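Local coordinates for protein putative aldehyde dehydrogenase (Burkholderia cenocepacia, PDB 4YWE) that probably oxidises aldehydes with NAD or NADP as electron acceptor, as other members of the aldehyde dehydrogenase family do, at residues 119-124 and 168-173; 151-156 and 474-479; 83-88 and 112-117; 162-167 and 188-193. All blocks are in the same frame, centred on the assembly; numbering follows the deposited sequence.

Contact 1: residues 119-124 and 168-173; sequences EFYAGA and VGAALA
Tyr121 lays its phenol ring on the small-residue flank of helix segment 168-173, where Gly169, Ala170 and Ala173 receive it. The methyl of Ala170 stands over one face: CB lies 3.9 Å from the centroid of the Tyr121 ring and 24° off the ring normal, the geometry of a CH-pi contact. Its closest ring atom is CZ, with Tyr121 CZ to Ala170 CB at 3.6 Å, so the methyl leans toward the hydroxyl-bearing end of the ring. Nearer the root of the ring, Tyr121 CD2 meets backbone, Gly169 C being 3.6 Å away; with no side chain on Gly169, the ring comes directly against the peptide. Ala173 touches the base of the side chain instead, its CB lying 3.9 Å from Tyr121 CB and 3.7 Å from Tyr121 O.

The first torsion of Tyr121, chi1 -78°, places CG anti to its own carbonyl carbon and carries the ring across to the second helix. On the face opposite Ala170, Phe120 CD2 lies 3.8 Å above the Tyr121 ring plane, displaced toward the rim, and the ring is thus held between its sequence neighbour and the facing helix. The hydroxyl is anchored separately by a hydrogen bond between Tyr121 OH and Gly469 O.

The segment axes run nearly parallel, 17° apart, with a closest approach of 9.2 Å. What results is near-parallel helix packing in which a tyrosine lies against glycine and alanine, joining helix 104-124 to helix 160-174, the connecting helix of a beta-alpha-beta crossover in the Rossmann-like part of the aldehyde dehydrogenase fold.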
loop_
_atom_site.group_PDB
_atom_site.type_symbol
_atom_site.label_atom_id
_atom_site.label_comp_id
_atom_site.label_asym_id
_atom_site.label_seq_id
_atom_site.Cartn_x
_atom_site.Cartn_y
_atom_site.Cartn_z
ATOM N N GLU A 119 15.410 -2.072 16.200
ATOM C CA GLU A 119 15.332 -3.319 15.444
ATOM C C GLU A 119 14.240 -3.256 14.378
ATOM O O GLU A 119 14.454 -3.646 13.228
ATOM C CB GLU A 119 15.069 -4.501 16.379
ATOM C CG GLU A 119 14.958 -5.838 15.667
ATOM C CD GLU A 119 14.536 -6.961 16.595
ATOM O OE1 GLU A 119 13.596 -6.756 17.393
ATOM O OE2 GLU A 119 15.145 -8.048 16.527
ATOM N N PHE A 120 13.072 -2.763 14.774
ATOM C CA PHE A 120 11.923 -2.677 13.881
ATOM C C PHE A 120 12.200 -1.736 12.715
ATOM O O PHE A 120 11.992 -2.093 11.556
ATOM C CB PHE A 120 10.682 -2.215 14.652
ATOM C CG PHE A 120 9.447 -2.085 13.803
ATOM C CD1 PHE A 120 8.684 -3.199 13.489
ATOM C CD2 PHE A 120 9.040 -0.848 13.331
ATOM C CE1 PHE A 120 7.544 -3.082 12.713
ATOM C CE2 PHE A 120 7.902 -0.724 12.555
ATOM C CZ PHE A 120 7.154 -1.841 12.245
ATOM N N TYR A 121 12.684 -0.539 13.027
ATOM C CA TYR A 121 12.901 0.480 12.006
ATOM C C TYR A 121 14.097 0.151 11.117
ATOM O O TYR A 121 14.183 0.625 9.985
ATOM C CB TYR A 121 13.075 1.852 12.660
ATOM C CG TYR A 121 11.758 2.457 13.093
ATOM C CD1 TYR A 121 10.669 2.473 12.231
ATOM C CD2 TYR A 121 11.594 2.984 14.367
ATOM C CE1 TYR A 121 9.460 3.016 12.615
ATOM C CE2 TYR A 121 10.383 3.529 14.763
ATOM C CZ TYR A 121 9.322 3.540 13.881
ATOM O OH TYR A 121 8.115 4.077 14.264
ATOM N N ALA A 122 15.009 -0.668 11.628
ATOM C CA ALA A 122 16.150 -1.123 10.843
ATOM C C ALA A 122 15.676 -1.903 9.625
ATOM O O ALA A 122 16.242 -1.786 8.540
ATOM C CB ALA A 122 17.076 -1.980 11.692
ATOM N N GLY A 123 14.631 -2.700 9.814
ATOM C CA GLY A 123 14.077 -3.494 8.735
ATOM C C GLY A 123 13.104 -2.731 7.858
ATOM O O GLY A 123 12.742 -3.196 6.779
ATOM N N ALA A 124 12.686 -1.556 8.317
ATOM C CA ALA A 124 11.691 -0.764 7.600
ATOM C C ALA A 124 12.325 0.242 6.646
ATOM O O ALA A 124 11.673 0.713 5.714
ATOM C CB ALA A 124 10.784 -0.041 8.589
ATOM N N VAL A 168 13.467 9.352 17.295
ATOM C CA VAL A 168 14.753 9.404 16.610
ATOM C C VAL A 168 14.945 8.165 15.737
ATOM O O VAL A 168 15.509 8.244 14.648
ATOM C CB VAL A 168 15.906 9.557 17.623
ATOM C CG1 VAL A 168 17.249 9.614 16.909
ATOM C CG2 VAL A 168 15.698 10.803 18.466
ATOM N N GLY A 169 14.462 7.023 16.216
ATOM C CA GLY A 169 14.568 5.783 15.468
ATOM C C GLY A 169 13.865 5.826 14.125
ATOM O O GLY A 169 14.381 5.324 13.126
ATOM N N ALA A 170 12.683 6.433 14.100
ATOM C CA ALA A 170 11.921 6.569 12.864
ATOM C C ALA A 170 12.528 7.643 11.966
ATOM O O ALA A 170 12.584 7.485 10.747
ATOM C CB ALA A 170 10.465 6.893 13.170
ATOM N N ALA A 171 12.978 8.733 12.580
ATOM C CA ALA A 171 13.575 9.843 11.845
ATOM C C ALA A 171 14.854 9.403 11.139
ATOM O O ALA A 171 15.081 9.738 9.977
ATOM C CB ALA A 171 13.857 11.009 12.783
ATOM N N LEU A 172 15.686 8.650 11.850
ATOM C CA LEU A 172 16.927 8.134 11.285
ATOM C C LEU A 172 16.653 7.151 10.153
ATOM O O LEU A 172 17.305 7.197 9.110
ATOM C CB LEU A 172 17.772 7.463 12.370
ATOM C CG LEU A 172 18.521 8.398 13.317
ATOM C CD1 LEU A 172 19.204 7.606 14.423
ATOM C CD2 LEU A 172 19.534 9.229 12.540
ATOM N N ALA A 173 15.687 6.263 10.367
ATOM C CA ALA A 173 15.332 5.262 9.368
ATOM C C ALA A 173 14.823 5.934 8.098
ATOM O O ALA A 173 15.045 5.444 6.990
ATOM C CB ALA A 173 14.285 4.300 9.921
#

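Contact 2: residues 151-156 and 474-479; sequences TGHIVP and YGFTAL
Phe476 points its ring at Thr151 and His153, two residues of one strand, and makes the contact with one side of the ring. A first torsion of -77° sets CG anti to the carbonyl carbon, and from CB the ring extends toward the strand. CD1 comes first: Thr151 CG2 approaches Phe476 CD1 at the ring edge, near the ring plane, at 4.1 Å, the two side chains crossing at about a right angle. The methyl of Ala171 also packs on this ring atom.

The strand involved, 139-155, is flanked by the parallel strands 177-182 and 229-233 in the Rossmann-like sheet, and Phe476 lies in the link between helix 472-475 and strand 477-485, which pairs antiparallel with it.

One atom further out, Phe476 CE1 meets His153 CE1 at 3.9 Å. The rings come from opposite directions and touch rim to rim with centroids 6.0 Å apart, neither lying over the other's face, although the planes differ by only 24°. The imidazole is steadied within its own strand, His153 NE2 being 2.8 Å from Thr151 OG1 in a hydrogen bond. On the far margin, Phe476 CD2 packs against Ala170 CB, while at the tip Phe476 CZ lies against Ser167 O.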
loop_
_atom_site.group_PDB
_atom_site.type_symbol
_atom_site.label_atom_id
_atom_site.label_comp_id
_atom_site.label_asym_id
_atom_site.label_seq_id
_atom_site.Cartn_x
_atom_site.Cartn_y
_atom_site.Cartn_z
ATOM N N THR A 151 15.593 16.988 11.521
ATOM C CA THR A 151 14.424 16.863 12.384
ATOM C C THR A 151 14.757 17.235 13.822
ATOM O O THR A 151 15.782 16.819 14.359
ATOM C CB THR A 151 13.845 15.436 12.358
ATOM O OG1 THR A 151 14.874 14.495 12.685
ATOM C CG2 THR A 151 13.286 15.113 10.981
ATOM N N GLY A 152 13.885 18.030 14.436
ATOM C CA GLY A 152 14.036 18.399 15.831
ATOM C C GLY A 152 13.203 17.501 16.722
ATOM O O GLY A 152 12.075 17.145 16.375
ATOM N N HIS A 153 13.753 17.133 17.874
ATOM C CA HIS A 153 13.085 16.189 18.759
ATOM C C HIS A 153 13.025 16.698 20.194
ATOM O O HIS A 153 14.057 16.891 20.837
ATOM C CB HIS A 153 13.794 14.833 18.714
ATOM C CG HIS A 153 13.895 14.250 17.339
ATOM N ND1 HIS A 153 13.019 13.295 16.869
ATOM C CD2 HIS A 153 14.767 14.488 16.331
ATOM C CE1 HIS A 153 13.348 12.970 15.631
ATOM N NE2 HIS A 153 14.405 13.679 15.281
ATOM N N ILE A 154 11.812 16.917 20.688
ATOM C CA ILE A 154 11.609 17.292 22.081
ATOM C C ILE A 154 11.180 16.058 22.863
ATOM O O ILE A 154 10.083 15.536 22.665
ATOM C CB ILE A 154 10.580 18.425 22.221
ATOM C CG1 ILE A 154 10.931 19.588 21.292
ATOM C CG2 ILE A 154 10.500 18.893 23.668
ATOM C CD1 ILE A 154 12.264 20.231 21.595
ATOM N N VAL A 155 12.054 15.591 23.748
ATOM C CA VAL A 155 11.814 14.360 24.488
ATOM C C VAL A 155 11.584 14.664 25.965
ATOM O O VAL A 155 12.374 15.375 26.585
ATOM C CB VAL A 155 12.982 13.375 24.300
ATOM C CG1 VAL A 155 12.712 12.070 25.035
ATOM C CG2 VAL A 155 13.217 13.119 22.818
ATOM N N PRO A 156 10.492 14.131 26.532
ATOM C CA PRO A 156 10.155 14.372 27.938
ATOM C C PRO A 156 10.884 13.444 28.910
ATOM O O PRO A 156 11.702 12.622 28.497
ATOM C CB PRO A 156 8.646 14.126 27.976
ATOM C CG PRO A 156 8.415 13.124 26.911
ATOM C CD PRO A 156 9.432 13.386 25.830
ATOM N N TYR A 474 5.916 8.019 7.526
ATOM C CA TYR A 474 5.237 8.967 6.645
ATOM C C TYR A 474 5.263 10.375 7.230
ATOM O O TYR A 474 5.227 11.364 6.498
ATOM C CB TYR A 474 3.795 8.530 6.387
ATOM C CG TYR A 474 3.685 7.167 5.744
ATOM C CD1 TYR A 474 4.052 6.971 4.419
ATOM C CD2 TYR A 474 3.213 6.075 6.463
ATOM C CE1 TYR A 474 3.957 5.723 3.829
ATOM C CE2 TYR A 474 3.113 4.827 5.880
ATOM C CZ TYR A 474 3.486 4.656 4.563
ATOM O OH TYR A 474 3.387 3.413 3.982
ATOM N N GLY A 475 5.323 10.459 8.555
ATOM C CA GLY A 475 5.420 11.740 9.227
ATOM C C GLY A 475 6.827 12.306 9.195
ATOM O O GLY A 475 7.025 13.509 9.373
ATOM N N PHE A 476 7.807 11.437 8.966
ATOM C CA PHE A 476 9.205 11.854 8.931
ATOM C C PHE A 476 9.738 11.955 7.504
ATOM O O PHE A 476 10.942 12.116 7.292
ATOM C CB PHE A 476 10.073 10.895 9.749
ATOM C CG PHE A 476 9.959 11.097 11.233
ATOM C CD1 PHE A 476 10.502 12.219 11.834
ATOM C CD2 PHE A 476 9.313 10.164 12.028
ATOM C CE1 PHE A 476 10.401 12.411 13.199
ATOM C CE2 PHE A 476 9.209 10.350 13.394
ATOM C CZ PHE A 476 9.754 11.473 13.979
ATOM N N THR A 477 8.840 11.852 6.529
ATOM C CA THR A 477 9.200 12.088 5.137
ATOM C C THR A 477 8.212 13.053 4.489
ATOM O O THR A 477 7.173 13.370 5.067
ATOM C CB THR A 477 9.246 10.779 4.308
ATOM O OG1 THR A 477 7.965 10.137 4.335
ATOM C CG2 THR A 477 10.311 9.830 4.850
ATOM N N ALA A 478 8.555 13.526 3.295
ATOM C CA ALA A 478 7.669 14.382 2.512
ATOM C C ALA A 478 7.596 13.867 1.083
ATOM O O ALA A 478 8.619 13.543 0.480
ATOM C CB ALA A 478 8.148 15.819 2.538
ATOM N N LEU A 479 6.385 13.792 0.542
ATOM C CA LEU A 479 6.184 13.202 -0.776
ATOM C C LEU A 479 6.585 14.157 -1.896
ATOM O O LEU A 479 6.160 15.314 -1.930
ATOM C CB LEU A 479 4.725 12.776 -0.956
ATOM C CG LEU A 479 4.450 11.861 -2.151
ATOM C CD1 LEU A 479 5.055 10.486 -1.915
ATOM C CD2 LEU A 479 2.959 11.755 -2.433
#

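Contact 3: residues 83-88 and 112-117; sequences ARVTDS and AALARY
Helix 83-87 of segment 83-88 and helix 112-117 run antiparallel, their axes at 169° and 8.4 Å apart at closest approach, with Val85 facing Ala115 at a CA-CA distance of 5.5 Å. Val85 does most of the reaching. Its CG1 branch is anti to the backbone N (chi1 172°), which brings that methyl against both Leu114 and Ala115: Val85 CG1 is 3.8 Å from Ala115 CB and 3.8 Å from Leu114 CD2. Leu114 meets the same methyl with its CD2 branch, whereas Ala115 meets it with its single methyl.

Ala115 CB has a second neighbour. Thr86 OG1 lies 3.3 Å from Ala115 CB, a contact with a methyl and no hydrogen bond; the hydroxyl's bond is to Ser82 O in its own helix. Thr86 is exposed, so it marks the solvent-facing border of the interface while Val85, Leu114 and Ala115 are buried. One turn back from Thr86 on the first helix, Ser82 OG hydrogen-bonds to Ala115 O and so bridges the two helices directly.

Behind the valine-leucine pair lies helix 188-200, whose Leu196 touches Val85 and whose Val193 touches Leu114. The pairing is typical of antiparallel helix-helix packing with alanine at the close approach, here between helices 71-87 and 104-124, with helix 188-200 touching both.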
loop_
_atom_site.group_PDB
_atom_site.type_symbol
_atom_site.label_atom_id
_atom_site.label_comp_id
_atom_site.label_asym_id
_atom_site.label_seq_id
_atom_site.Cartn_x
_atom_site.Cartn_y
_atom_site.Cartn_z
ATOM N N ALA A 83 21.435 -3.971 18.643
ATOM C CA ALA A 83 22.184 -5.003 19.352
ATOM C C ALA A 83 22.997 -4.405 20.498
ATOM O O ALA A 83 23.114 -5.009 21.562
ATOM C CB ALA A 83 23.093 -5.756 18.390
ATOM N N ARG A 84 23.557 -3.221 20.273
ATOM C CA ARG A 84 24.334 -2.533 21.301
ATOM C C ARG A 84 23.457 -2.192 22.500
ATOM O O ARG A 84 23.865 -2.368 23.648
ATOM C CB ARG A 84 24.976 -1.261 20.740
ATOM C CG ARG A 84 26.066 -1.503 19.707
ATOM C CD ARG A 84 27.265 -2.228 20.305
ATOM N NE ARG A 84 27.907 -1.460 21.368
ATOM C CZ ARG A 84 28.018 -1.874 22.627
ATOM N NH1 ARG A 84 27.535 -3.056 22.984
ATOM N NH2 ARG A 84 28.620 -1.108 23.528
ATOM N N VAL A 85 22.250 -1.705 22.223
ATOM C CA VAL A 85 21.294 -1.364 23.271
ATOM C C VAL A 85 20.901 -2.610 24.059
ATOM O O VAL A 85 20.853 -2.586 25.290
ATOM C CB VAL A 85 20.046 -0.670 22.686
ATOM C CG1 VAL A 85 18.976 -0.501 23.754
ATOM C CG2 VAL A 85 20.420 0.676 22.086
ATOM N N THR A 86 20.624 -3.696 23.341
ATOM C CA THR A 86 20.255 -4.965 23.962
ATOM C C THR A 86 21.350 -5.447 24.909
ATOM O O THR A 86 21.069 -5.924 26.008
ATOM C CB THR A 86 19.979 -6.052 22.904
ATOM O OG1 THR A 86 18.805 -5.708 22.160
ATOM C CG2 THR A 86 19.768 -7.408 23.563
ATOM N N ASP A 87 22.601 -5.311 24.482
ATOM C CA ASP A 87 23.734 -5.689 25.318
ATOM C C ASP A 87 23.907 -4.734 26.496
ATOM O O ASP A 87 24.476 -5.105 27.520
ATOM C CB ASP A 87 25.020 -5.735 24.492
ATOM C CG ASP A 87 25.339 -7.129 23.987
ATOM O OD1 ASP A 87 25.028 -8.106 24.699
ATOM O OD2 ASP A 87 25.903 -7.246 22.879
ATOM N N SER A 88 23.415 -3.509 26.350
ATOM C CA SER A 88 23.592 -2.489 27.379
ATOM C C SER A 88 22.311 -2.236 28.169
ATOM O O SER A 88 22.132 -1.157 28.733
ATOM C CB SER A 88 24.076 -1.179 26.752
ATOM O OG SER A 88 25.287 -1.364 26.042
ATOM N N ALA A 112 14.583 -2.435 26.714
ATOM C CA ALA A 112 14.239 -3.498 25.780
ATOM C C ALA A 112 13.361 -2.950 24.661
ATOM O O ALA A 112 13.491 -3.349 23.504
ATOM C CB ALA A 112 13.537 -4.640 26.502
ATOM N N ALA A 113 12.468 -2.032 25.019
ATOM C CA ALA A 113 11.609 -1.375 24.043
ATOM C C ALA A 113 12.442 -0.498 23.115
ATOM O O ALA A 113 12.187 -0.436 21.911
ATOM C CB ALA A 113 10.544 -0.548 24.743
ATOM N N LEU A 114 13.434 0.178 23.688
ATOM C CA LEU A 114 14.352 1.011 22.921
ATOM C C LEU A 114 15.066 0.192 21.850
ATOM O O LEU A 114 15.204 0.630 20.708
ATOM C CB LEU A 114 15.378 1.669 23.846
ATOM C CG LEU A 114 16.485 2.470 23.161
ATOM C CD1 LEU A 114 15.895 3.605 22.345
ATOM C CD2 LEU A 114 17.473 3.003 24.183
ATOM N N ALA A 115 15.512 -1.001 22.230
ATOM C CA ALA A 115 16.180 -1.900 21.299
ATOM C C ALA A 115 15.206 -2.406 20.238
ATOM O O ALA A 115 15.588 -2.639 19.091
ATOM C CB ALA A 115 16.805 -3.068 22.046
ATOM N N ARG A 116 13.947 -2.573 20.628
ATOM C CA ARG A 116 12.924 -3.069 19.717
ATOM C C ARG A 116 12.582 -2.012 18.670
ATOM O O ARG A 116 12.364 -2.335 17.502
ATOM C CB ARG A 116 11.671 -3.492 20.494
ATOM C CG ARG A 116 10.510 -3.955 19.624
ATOM C CD ARG A 116 10.934 -5.026 18.623
ATOM N NE ARG A 116 9.837 -5.396 17.732
ATOM C CZ ARG A 116 9.996 -5.938 16.528
ATOM N NH1 ARG A 116 11.213 -6.169 16.056
ATOM N NH2 ARG A 116 8.935 -6.241 15.793
ATOM N N TYR A 117 12.543 -0.751 19.092
ATOM C CA TYR A 117 12.323 0.355 18.164
ATOM C C TYR A 117 13.376 0.369 17.061
ATOM O O TYR A 117 13.048 0.457 15.876
ATOM C CB TYR A 117 12.331 1.695 18.902
ATOM C CG TYR A 117 11.002 2.069 19.516
ATOM C CD1 TYR A 117 9.865 2.194 18.729
ATOM C CD2 TYR A 117 10.888 2.317 20.877
ATOM C CE1 TYR A 117 8.648 2.537 19.282
ATOM C CE2 TYR A 117 9.675 2.667 21.440
ATOM C CZ TYR A 117 8.560 2.775 20.638
ATOM O OH TYR A 117 7.351 3.121 21.193
#

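Contact 4: residues 162-167 and 188-193; sequences QIFGRS and LSVLRV
Ser167 OG is gripped by two groups, hydrogen-bonding to Ser231 OG and, probably, to His153 ND1; these bonds tie one flank of segment 162-167 to the sheet. The contact with segment 188-193 is made from Phe164 and is wholly apolar.

Phe164 has CG anti to the backbone N (chi1 -178°), which throws the ring out toward the second helix, and chi2 of -90° sets the ring plane perpendicular to the plane through CA, CB and CG. Val190 and Val193, one turn apart, then share its two margins. Val190 CG1 touches the first margin at two atoms, 3.6 Å from Phe164 CD2 and 3.6 Å from Phe164 CE2. The other branch of the same valine sits nearer the root of the side chain, Val190 CG2 being 4.1 Å from Phe164 CB. On the second margin, Val193 CG1 lies 3.7 Å from Phe164 CE1, and here the two side chains run antiparallel alongside one another. The two CG1 methyls lie on the same side of the ring plane, and neither approach is squarely facial or edgewise. With Phe164 and Val190 CA atoms 7.2 Å apart, it is the aromatic ring that spans the gap.

Ile209 of strand 207-209 touches both Phe164 and Val190, and Leu114 of helix 104-124 and Leu92 of helix 89-100 both touch Val193. At the start of helix 188-200, Leu188 N hydrogen-bonds to Asp99 OD2, and Asp99 is a ligand of the bound calcium ion along with Val32 and Asp185. The ring of Phe164 thus joins helix 160-174 to helix 188-200 beside strand 207-209.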
loop_
_atom_site.group_PDB
_atom_site.type_symbol
_atom_site.label_atom_id
_atom_site.label_comp_id
_atom_site.label_asym_id
_atom_site.label_seq_id
_atom_site.Cartn_x
_atom_site.Cartn_y
_atom_site.Cartn_z
ATOM N N GLN A 162 12.330 5.283 25.618
ATOM C CA GLN A 162 11.252 4.788 24.765
ATOM C C GLN A 162 10.828 5.816 23.722
ATOM O O GLN A 162 10.649 5.487 22.550
ATOM C CB GLN A 162 10.043 4.380 25.607
ATOM C CG GLN A 162 10.219 3.081 26.369
ATOM C CD GLN A 162 8.995 2.191 26.269
ATOM O OE1 GLN A 162 8.412 2.043 25.196
ATOM N NE2 GLN A 162 8.595 1.603 27.390
ATOM N N ILE A 163 10.674 7.061 24.156
ATOM C CA ILE A 163 10.226 8.127 23.272
ATOM C C ILE A 163 11.357 8.547 22.332
ATOM O O ILE A 163 11.113 8.894 21.175
ATOM C CB ILE A 163 9.683 9.307 24.093
ATOM C CG1 ILE A 163 8.476 8.836 24.908
ATOM C CG2 ILE A 163 9.291 10.466 23.189
ATOM C CD1 ILE A 163 8.037 9.791 25.979
ATOM N N PHE A 164 12.591 8.498 22.825
ATOM C CA PHE A 164 13.759 8.707 21.975
ATOM C C PHE A 164 13.769 7.665 20.864
ATOM O O PHE A 164 14.005 7.982 19.702
ATOM C CB PHE A 164 15.052 8.627 22.792
ATOM C CG PHE A 164 16.303 8.873 21.993
ATOM C CD1 PHE A 164 16.970 7.826 21.378
ATOM C CD2 PHE A 164 16.823 10.151 21.874
ATOM C CE1 PHE A 164 18.124 8.052 20.648
ATOM C CE2 PHE A 164 17.977 10.383 21.148
ATOM C CZ PHE A 164 18.628 9.332 20.534
ATOM N N GLY A 165 13.492 6.419 21.236
ATOM C CA GLY A 165 13.499 5.316 20.294
ATOM C C GLY A 165 12.464 5.414 19.192
ATOM O O GLY A 165 12.753 5.108 18.037
ATOM N N ARG A 166 11.254 5.842 19.541
ATOM C CA ARG A 166 10.186 5.937 18.554
ATOM C C ARG A 166 10.381 7.156 17.655
ATOM O O ARG A 166 10.060 7.116 16.468
ATOM C CB ARG A 166 8.811 5.988 19.237
ATOM C CG ARG A 166 8.459 7.315 19.891
ATOM C CD ARG A 166 7.052 7.298 20.474
ATOM N NE ARG A 166 6.684 8.600 21.021
ATOM C CZ ARG A 166 5.689 8.797 21.877
ATOM N NH1 ARG A 166 4.955 7.775 22.293
ATOM N NH2 ARG A 166 5.428 10.019 22.321
ATOM N N SER A 167 10.924 8.231 18.219
ATOM C CA SER A 167 11.055 9.490 17.492
ATOM C C SER A 167 12.321 9.518 16.644
ATOM O O SER A 167 12.257 9.687 15.426
ATOM C CB SER A 167 11.051 10.671 18.464
ATOM O OG SER A 167 10.973 11.903 17.769
ATOM N N LEU A 188 19.785 11.486 31.144
ATOM C CA LEU A 188 21.104 10.860 31.201
ATOM C C LEU A 188 21.173 9.580 30.369
ATOM O O LEU A 188 22.228 9.242 29.832
ATOM C CB LEU A 188 21.495 10.559 32.649
ATOM C CG LEU A 188 21.968 11.757 33.475
ATOM C CD1 LEU A 188 22.523 11.297 34.816
ATOM C CD2 LEU A 188 23.005 12.561 32.706
ATOM N N SER A 189 20.054 8.874 30.262
ATOM C CA SER A 189 20.012 7.642 29.484
ATOM C C SER A 189 20.222 7.933 28.003
ATOM O O SER A 189 20.949 7.213 27.319
ATOM C CB SER A 189 18.685 6.912 29.698
ATOM O OG SER A 189 17.599 7.668 29.191
ATOM N N VAL A 190 19.590 8.998 27.521
ATOM C CA VAL A 190 19.664 9.392 26.117
ATOM C C VAL A 190 21.102 9.696 25.698
ATOM O O VAL A 190 21.524 9.337 24.597
ATOM C CB VAL A 190 18.747 10.603 25.843
ATOM C CG1 VAL A 190 19.074 11.240 24.499
ATOM C CG2 VAL A 190 17.286 10.185 25.904
ATOM N N LEU A 191 21.847 10.352 26.582
ATOM C CA LEU A 191 23.247 10.681 26.319
ATOM C C LEU A 191 24.087 9.425 26.092
ATOM O O LEU A 191 24.975 9.408 25.240
ATOM C CB LEU A 191 23.828 11.494 27.477
ATOM C CG LEU A 191 23.146 12.830 27.776
ATOM C CD1 LEU A 191 23.696 13.441 29.055
ATOM C CD2 LEU A 191 23.316 13.787 26.609
ATOM N N ARG A 192 23.802 8.378 26.859
ATOM C CA ARG A 192 24.530 7.119 26.742
ATOM C C ARG A 192 24.157 6.394 25.451
ATOM O O ARG A 192 24.984 5.707 24.852
ATOM C CB ARG A 192 24.254 6.225 27.953
ATOM C CG ARG A 192 25.054 4.933 27.968
ATOM C CD ARG A 192 26.549 5.214 27.955
ATOM N NE ARG A 192 27.336 3.984 27.963
ATOM C CZ ARG A 192 27.831 3.408 26.873
ATOM N NH1 ARG A 192 27.623 3.951 25.681
ATOM N NH2 ARG A 192 28.537 2.289 26.974
ATOM N N VAL A 193 22.906 6.556 25.029
ATOM C CA VAL A 193 22.420 5.936 23.802
ATOM C C VAL A 193 23.146 6.527 22.597
ATOM O O VAL A 193 23.448 5.820 21.634
ATOM C CB VAL A 193 20.893 6.103 23.666
ATOM C CG1 VAL A 193 20.409 5.595 22.315
ATOM C CG2 VAL A 193 20.183 5.377 24.798
#

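Overall arrangement
From the N terminus, contact 3 closes first, returning helix 104-124 onto helix 71-87 across the intervening helix 89-100. The same helix then opens contact 1 at 119-124. Strand segment 151-156 opens contact 2 before contact 1 is finished, and helix segment 162-167 opens contact 4; contact 1 closes at 168-173, so it crosses both. Contact 4 closes soon after, at 188-193, well within the long span that contact 2 completes only at 474-479. Helix 160-174 is the shared hub: it takes part in contacts 1 and 4 and touches contact 2 through residues including Ser167, Ala170 and Ala171. Together they tie the N-terminal helices, the Rossmann-like sheet and the C-terminal strand.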